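Local coordinates for protein Amuc_1102 (Akkermansia muciniphila, PDB 7DSZ) that is of unknown function but adopts an immunoglobulin-like fold related to archaeal type IV pilus proteins, which suggests a role in a pilus-like assembly, at residues A111-I123 / Y174-S186. Numbering follows the deposited sequence. Where two conformers were deposited one is given.
Sequences ASVYLSPSSVKRI and YYPLLNKDETPFS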
loop_
_atom_site.group_PDB
_atom_site.type_symbol
_atom_site.label_atom_id
_atom_site.label_comp_id
_atom_site.label_asym_id
_atom_site.label_seq_id
_atom_site.Cartn_x
_atom_site.Cartn_y
_atom_site.Cartn_z
ATOM N N ALA C 111 -6.519 9.135 -16.738
ATOM C CA ALA C 111 -6.521 7.870 -16.009
ATOM C C ALA C 111 -5.340 7.024 -16.490
ATOM O O ALA C 111 -4.815 7.230 -17.590
ATOM C CB ALA C 111 -7.844 7.119 -16.200
ATOM N N SER C 112 -4.904 6.068 -15.667
ATOM C CA SER C 112 -3.745 5.283 -16.073
ATOM C C SER C 112 -3.737 3.917 -15.389
ATOM O O SER C 112 -4.391 3.704 -14.363
ATOM C CB SER C 112 -2.430 6.025 -15.771
ATOM O OG SER C 112 -2.262 6.237 -14.371
ATOM N N VAL C 113 -3.001 2.989 -16.007
ATOM C CA VAL C 113 -2.661 1.701 -15.399
ATOM C C VAL C 113 -1.287 1.317 -15.907
ATOM O O VAL C 113 -0.794 1.857 -16.898
ATOM C CB VAL C 113 -3.651 0.550 -15.707
ATOM C CG1 VAL C 113 -4.877 0.663 -14.843
ATOM C CG2 VAL C 113 -3.983 0.510 -17.194
ATOM N N TYR C 114 -0.641 0.378 -15.203
ATOM C CA TYR C 114 0.776 0.118 -15.426
ATOM C C TYR C 114 1.071 -1.375 -15.457
ATOM O O TYR C 114 0.418 -2.165 -14.775
ATOM C CB TYR C 114 1.653 0.752 -14.317
ATOM C CG TYR C 114 1.373 2.241 -14.144
ATOM C CD1 TYR C 114 0.212 2.678 -13.517
ATOM C CD2 TYR C 114 2.259 3.198 -14.639
ATOM C CE1 TYR C 114 -0.075 4.020 -13.396
ATOM C CE2 TYR C 114 1.992 4.564 -14.503
ATOM C CZ TYR C 114 0.813 4.963 -13.878
ATOM O OH TYR C 114 0.513 6.316 -13.735
ATOM N N LEU C 115 2.112 -1.738 -16.206
ATOM C CA LEU C 115 2.745 -3.047 -16.086
ATOM C C LEU C 115 4.195 -2.865 -15.651
ATOM O O LEU C 115 4.884 -1.949 -16.113
ATOM C CB LEU C 115 2.680 -3.824 -17.418
ATOM C CG LEU C 115 1.319 -4.406 -17.801
ATOM C CD1 LEU C 115 1.400 -4.956 -19.247
ATOM C CD2 LEU C 115 0.806 -5.490 -16.801
ATOM N N SER C 116 4.663 -3.739 -14.755
ATOM C CA SER C 116 6.012 -3.641 -14.230
ATOM C C SER C 116 7.046 -3.971 -15.307
ATOM O O SER C 116 6.720 -4.581 -16.331
ATOM C CB SER C 116 6.190 -4.614 -13.066
ATOM O OG SER C 116 6.155 -5.945 -13.572
ATOM N N PRO C 117 8.310 -3.607 -15.080
ATOM C CA PRO C 117 9.357 -4.027 -16.030
ATOM C C PRO C 117 9.429 -5.533 -16.205
ATOM O O PRO C 117 9.650 -6.005 -17.326
ATOM C CB PRO C 117 10.638 -3.457 -15.413
ATOM C CG PRO C 117 10.166 -2.253 -14.622
ATOM C CD PRO C 117 8.839 -2.698 -14.038
ATOM N N SER C 118 9.208 -6.312 -15.144
ATOM C CA SER C 118 9.304 -7.763 -15.316
ATOM C C SER C 118 8.123 -8.316 -16.105
ATOM O O SER C 118 8.293 -9.256 -16.890
ATOM C CB SER C 118 9.439 -8.452 -13.950
ATOM O OG SER C 118 8.249 -8.373 -13.180
ATOM N N SER C 119 6.928 -7.733 -15.951
ATOM C CA SER C 119 5.814 -8.124 -16.809
ATOM C C SER C 119 6.126 -7.825 -18.276
ATOM O O SER C 119 5.850 -8.647 -19.158
ATOM C CB SER C 119 4.528 -7.409 -16.379
ATOM O OG SER C 119 3.922 -8.015 -15.246
ATOM N N VAL C 120 6.700 -6.650 -18.556
ATOM C CA VAL C 120 7.000 -6.284 -19.946
ATOM C C VAL C 120 8.070 -7.202 -20.525
ATOM O O VAL C 120 7.950 -7.682 -21.662
ATOM C CB VAL C 120 7.419 -4.807 -20.039
ATOM C CG1 VAL C 120 7.895 -4.465 -21.458
ATOM C CG2 VAL C 120 6.260 -3.913 -19.607
ATOM N N LYS C 121 9.125 -7.460 -19.756
ATOM C CA LYS C 121 10.199 -8.319 -20.246
ATOM C C LYS C 121 9.704 -9.743 -20.453
ATOM O O LYS C 121 10.069 -10.399 -21.438
ATOM C CB LYS C 121 11.384 -8.294 -19.279
ATOM C CG LYS C 121 12.546 -9.193 -19.738
ATOM C CD LYS C 121 13.812 -8.962 -18.932
ATOM C CE LYS C 121 14.971 -9.755 -19.541
ATOM N NZ LYS C 121 16.152 -9.805 -18.641
ATOM N N ARG C 122 8.868 -10.237 -19.536
ATOM C CA ARG C 122 8.293 -11.573 -19.692
ATOM C C ARG C 122 7.432 -11.668 -20.947
ATOM O O ARG C 122 7.491 -12.666 -21.680
ATOM C CB ARG C 122 7.472 -11.931 -18.457
ATOM C CG ARG C 122 6.935 -13.362 -18.475
ATOM C CD ARG C 122 6.219 -13.709 -17.196
ATOM N NE ARG C 122 5.784 -15.103 -17.247
ATOM C CZ ARG C 122 4.803 -15.613 -16.516
ATOM N NH1 ARG C 122 4.165 -14.852 -15.631
ATOM N NH2 ARG C 122 4.459 -16.889 -16.668
ATOM N N ILE C 123 6.622 -10.639 -21.215
ATOM C CA ILE C 123 5.726 -10.676 -22.374
ATOM C C ILE C 123 6.520 -10.604 -23.672
ATOM O O ILE C 123 6.248 -11.346 -24.625
ATOM C CB ILE C 123 4.688 -9.539 -22.297
ATOM C CG1 ILE C 123 3.675 -9.800 -21.179
ATOM C CG2 ILE C 123 3.943 -9.403 -23.646
ATOM C CD1 ILE C 123 2.814 -8.551 -20.835
ATOM N N TYR C 174 -2.213 -13.017 -13.085
ATOM C CA TYR C 174 -0.781 -12.844 -13.217
ATOM C C TYR C 174 -0.520 -11.744 -14.238
ATOM O O TYR C 174 -1.447 -11.219 -14.864
ATOM C CB TYR C 174 -0.141 -14.181 -13.588
ATOM C CG TYR C 174 -0.261 -15.181 -12.457
ATOM C CD1 TYR C 174 0.165 -14.846 -11.176
ATOM C CD2 TYR C 174 -0.826 -16.437 -12.659
ATOM C CE1 TYR C 174 0.055 -15.741 -10.132
ATOM C CE2 TYR C 174 -0.942 -17.338 -11.613
ATOM C CZ TYR C 174 -0.499 -16.979 -10.353
ATOM O OH TYR C 174 -0.596 -17.850 -9.293
ATOM N N TYR C 175 0.745 -11.384 -14.434
ATOM C CA TYR C 175 1.093 -10.162 -15.154
ATOM C C TYR C 175 0.221 -9.009 -14.650
ATOM O O TYR C 175 -0.558 -8.433 -15.418
ATOM C CB TYR C 175 0.921 -10.316 -16.658
ATOM C CG TYR C 175 1.618 -11.479 -17.306
ATOM C CD1 TYR C 175 1.081 -12.767 -17.246
ATOM C CD2 TYR C 175 2.764 -11.276 -18.043
ATOM C CE1 TYR C 175 1.710 -13.832 -17.875
ATOM C CE2 TYR C 175 3.393 -12.325 -18.683
ATOM C CZ TYR C 175 2.866 -13.595 -18.587
ATOM O OH TYR C 175 3.503 -14.632 -19.228
ATOM N N PRO C 176 0.275 -8.696 -13.361
ATOM C CA PRO C 176 -0.768 -7.839 -12.784
ATOM C C PRO C 176 -0.685 -6.403 -13.291
ATOM O O PRO C 176 0.385 -5.786 -13.322
ATOM C CB PRO C 176 -0.512 -7.922 -11.271
ATOM C CG PRO C 176 0.885 -8.408 -11.124
ATOM C CD PRO C 176 1.222 -9.206 -12.348
ATOM N N LEU C 177 -1.836 -5.897 -13.713
ATOM C CA LEU C 177 -1.992 -4.480 -13.992
ATOM C C LEU C 177 -2.060 -3.735 -12.676
ATOM O O LEU C 177 -2.756 -4.160 -11.752
ATOM C CB LEU C 177 -3.273 -4.242 -14.776
ATOM C CG LEU C 177 -3.178 -4.478 -16.274
ATOM C CD1 LEU C 177 -4.575 -4.340 -16.879
ATOM C CD2 LEU C 177 -2.199 -3.467 -16.857
ATOM N N LEU C 178 -1.342 -2.619 -12.588
ATOM C CA LEU C 178 -1.217 -1.897 -11.338
ATOM C C LEU C 178 -1.810 -0.504 -11.490
ATOM O O LEU C 178 -1.728 0.097 -12.561
ATOM C CB LEU C 178 0.236 -1.778 -10.945
ATOM C CG LEU C 178 0.938 -3.140 -10.842
ATOM C CD1 LEU C 178 2.448 -2.938 -10.763
ATOM C CD2 LEU C 178 0.444 -3.832 -9.599
ATOM N N ASN C 179 -2.405 -0.003 -10.417
ATOM C CA ASN C 179 -2.776 1.408 -10.434
ATOM C C ASN C 179 -1.564 2.230 -9.995
ATOM O O ASN C 179 -0.543 1.700 -9.539
ATOM C CB ASN C 179 -4.057 1.662 -9.599
ATOM C CG ASN C 179 -3.830 1.638 -8.068
ATOM O OD1 ASN C 179 -2.837 2.118 -7.559
ATOM N ND2 ASN C 179 -4.811 1.104 -7.340
ATOM N N LYS C 180 -1.671 3.552 -10.176
ATOM C CA LYS C 180 -0.520 4.420 -9.979
ATOM C C LYS C 180 0.021 4.340 -8.559
ATOM O O LYS C 180 1.240 4.406 -8.352
ATOM C CB LYS C 180 -0.915 5.867 -10.339
ATOM C CG LYS C 180 0.187 6.883 -10.151
ATOM C CD LYS C 180 -0.219 8.203 -10.842
ATOM C CE LYS C 180 0.832 9.293 -10.656
ATOM N NZ LYS C 180 0.790 9.855 -9.276
ATOM N N ASP C 181 -0.869 4.199 -7.560
ATOM C CA ASP C 181 -0.431 4.122 -6.171
ATOM C C ASP C 181 0.190 2.782 -5.833
ATOM O O ASP C 181 0.729 2.633 -4.733
ATOM C CB ASP C 181 -1.601 4.416 -5.218
ATOM C CG ASP C 181 -1.972 5.899 -5.207
ATOM O OD1 ASP C 181 -1.103 6.731 -5.553
ATOM O OD2 ASP C 181 -3.119 6.239 -4.857
ATOM N N GLU C 182 0.135 1.823 -6.754
ATOM C CA GLU C 182 0.826 0.548 -6.630
ATOM C C GLU C 182 2.145 0.508 -7.401
ATOM O O GLU C 182 2.679 -0.583 -7.652
ATOM C CB GLU C 182 -0.097 -0.570 -7.108
ATOM C CG GLU C 182 -1.374 -0.682 -6.274
ATOM C CD GLU C 182 -2.392 -1.670 -6.854
ATOM O OE1 GLU C 182 -2.602 -1.712 -8.090
ATOM O OE2 GLU C 182 -3.006 -2.408 -6.053
ATOM N N THR C 183 2.686 1.660 -7.769
ATOM C CA THR C 183 3.914 1.787 -8.537
ATOM C C THR C 183 4.811 2.835 -7.898
ATOM O O THR C 183 4.356 3.635 -7.072
ATOM C CB THR C 183 3.647 2.218 -9.992
ATOM O OG1 THR C 183 3.302 3.614 -10.001
ATOM C CG2 THR C 183 2.538 1.390 -10.645
ATOM N N PRO C 184 6.088 2.885 -8.291
ATOM C CA PRO C 184 6.955 3.980 -7.821
ATOM C C PRO C 184 6.566 5.345 -8.363
ATOM O O PRO C 184 7.172 6.347 -7.955
ATOM C CB PRO C 184 8.358 3.571 -8.312
ATOM C CG PRO C 184 8.154 2.460 -9.277
ATOM C CD PRO C 184 6.850 1.813 -8.958
ATOM N N PHE C 185 5.587 5.422 -9.258
ATOM C CA PHE C 185 5.120 6.712 -9.753
ATOM C C PHE C 185 4.113 7.372 -8.816
ATOM O O PHE C 185 3.660 8.481 -9.117
ATOM C CB PHE C 185 4.477 6.545 -11.135
ATOM C CG PHE C 185 5.407 5.958 -12.163
ATOM C CD1 PHE C 185 6.409 6.742 -12.730
ATOM C CD2 PHE C 185 5.275 4.639 -12.562
ATOM C CE1 PHE C 185 7.276 6.210 -13.687
ATOM C CE2 PHE C 185 6.135 4.095 -13.511
ATOM C CZ PHE C 185 7.134 4.876 -14.080
ATOM N N SER C 186 3.779 6.725 -7.699
ATOM C CA SER C 186 2.649 7.141 -6.867
ATOM C C SER C 186 2.693 8.627 -6.519
ATOM O O SER C 186 1.693 9.339 -6.669
ATOM C CB SER C 186 2.615 6.304 -5.588
ATOM O OG SER C 186 1.570 6.754 -4.732
HETATM O O HOH W 1 -3.969 4.339 -11.670
HETATM O O HOH W 2 3.048 -6.078 -13.522
#
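Tyr114 and Leu178 pair antiparallel through two backbone hydrogen bonds, Tyr114 N to Leu178 O (2.9 Å) and Leu178 N to Tyr114 O (2.8 Å). This single bridge holds residues 177-179 beside the edge of strand 109-115, whose other side pairs with strand 50-63 in the Ig-like fold. With CG anti to its carbonyl carbon (chi1 -54°), Tyr114 lays its ring along the loop. Leu178 O sits at the ring edge, and Thr183 CG2 packs 3.8 Å from Tyr114 CG. Lys180 runs alongside, its CD 3.5 Å from Tyr114 OH. The Phe185 ring is nearly parallel (21°) but slid aside, so overlap is slight. Ser112 OG hydrogen-bonds Tyr114 OH (2.8 Å). Replacing Tyr114 by an alanine would probably leave Ser112 OG without this partner and open a gap beside Lys180, Thr183 and Phe185. Water 1 links Ser112 O to Lys180 N.

Leu115 CD2 meets Leu177 CD2 at 3.6 Å. Farther along, the extended Arg122 chain crosses Tyr175 and turns its guanidinium nearly parallel to the ring (11°). Arg122 NH1 lies over one ring face, 3.5 Å from Tyr175 CZ. Ile123 CG1 touches the CD2 and CE2 side of the ring obliquely. Arg122 forms salt bridges to Asp86 and to Asp72 of the second subunit. The guanidinium laid flat over the Tyr175 rim thus has its charge met by carboxylates of both subunits, so this end probably also helps set the subunit interface.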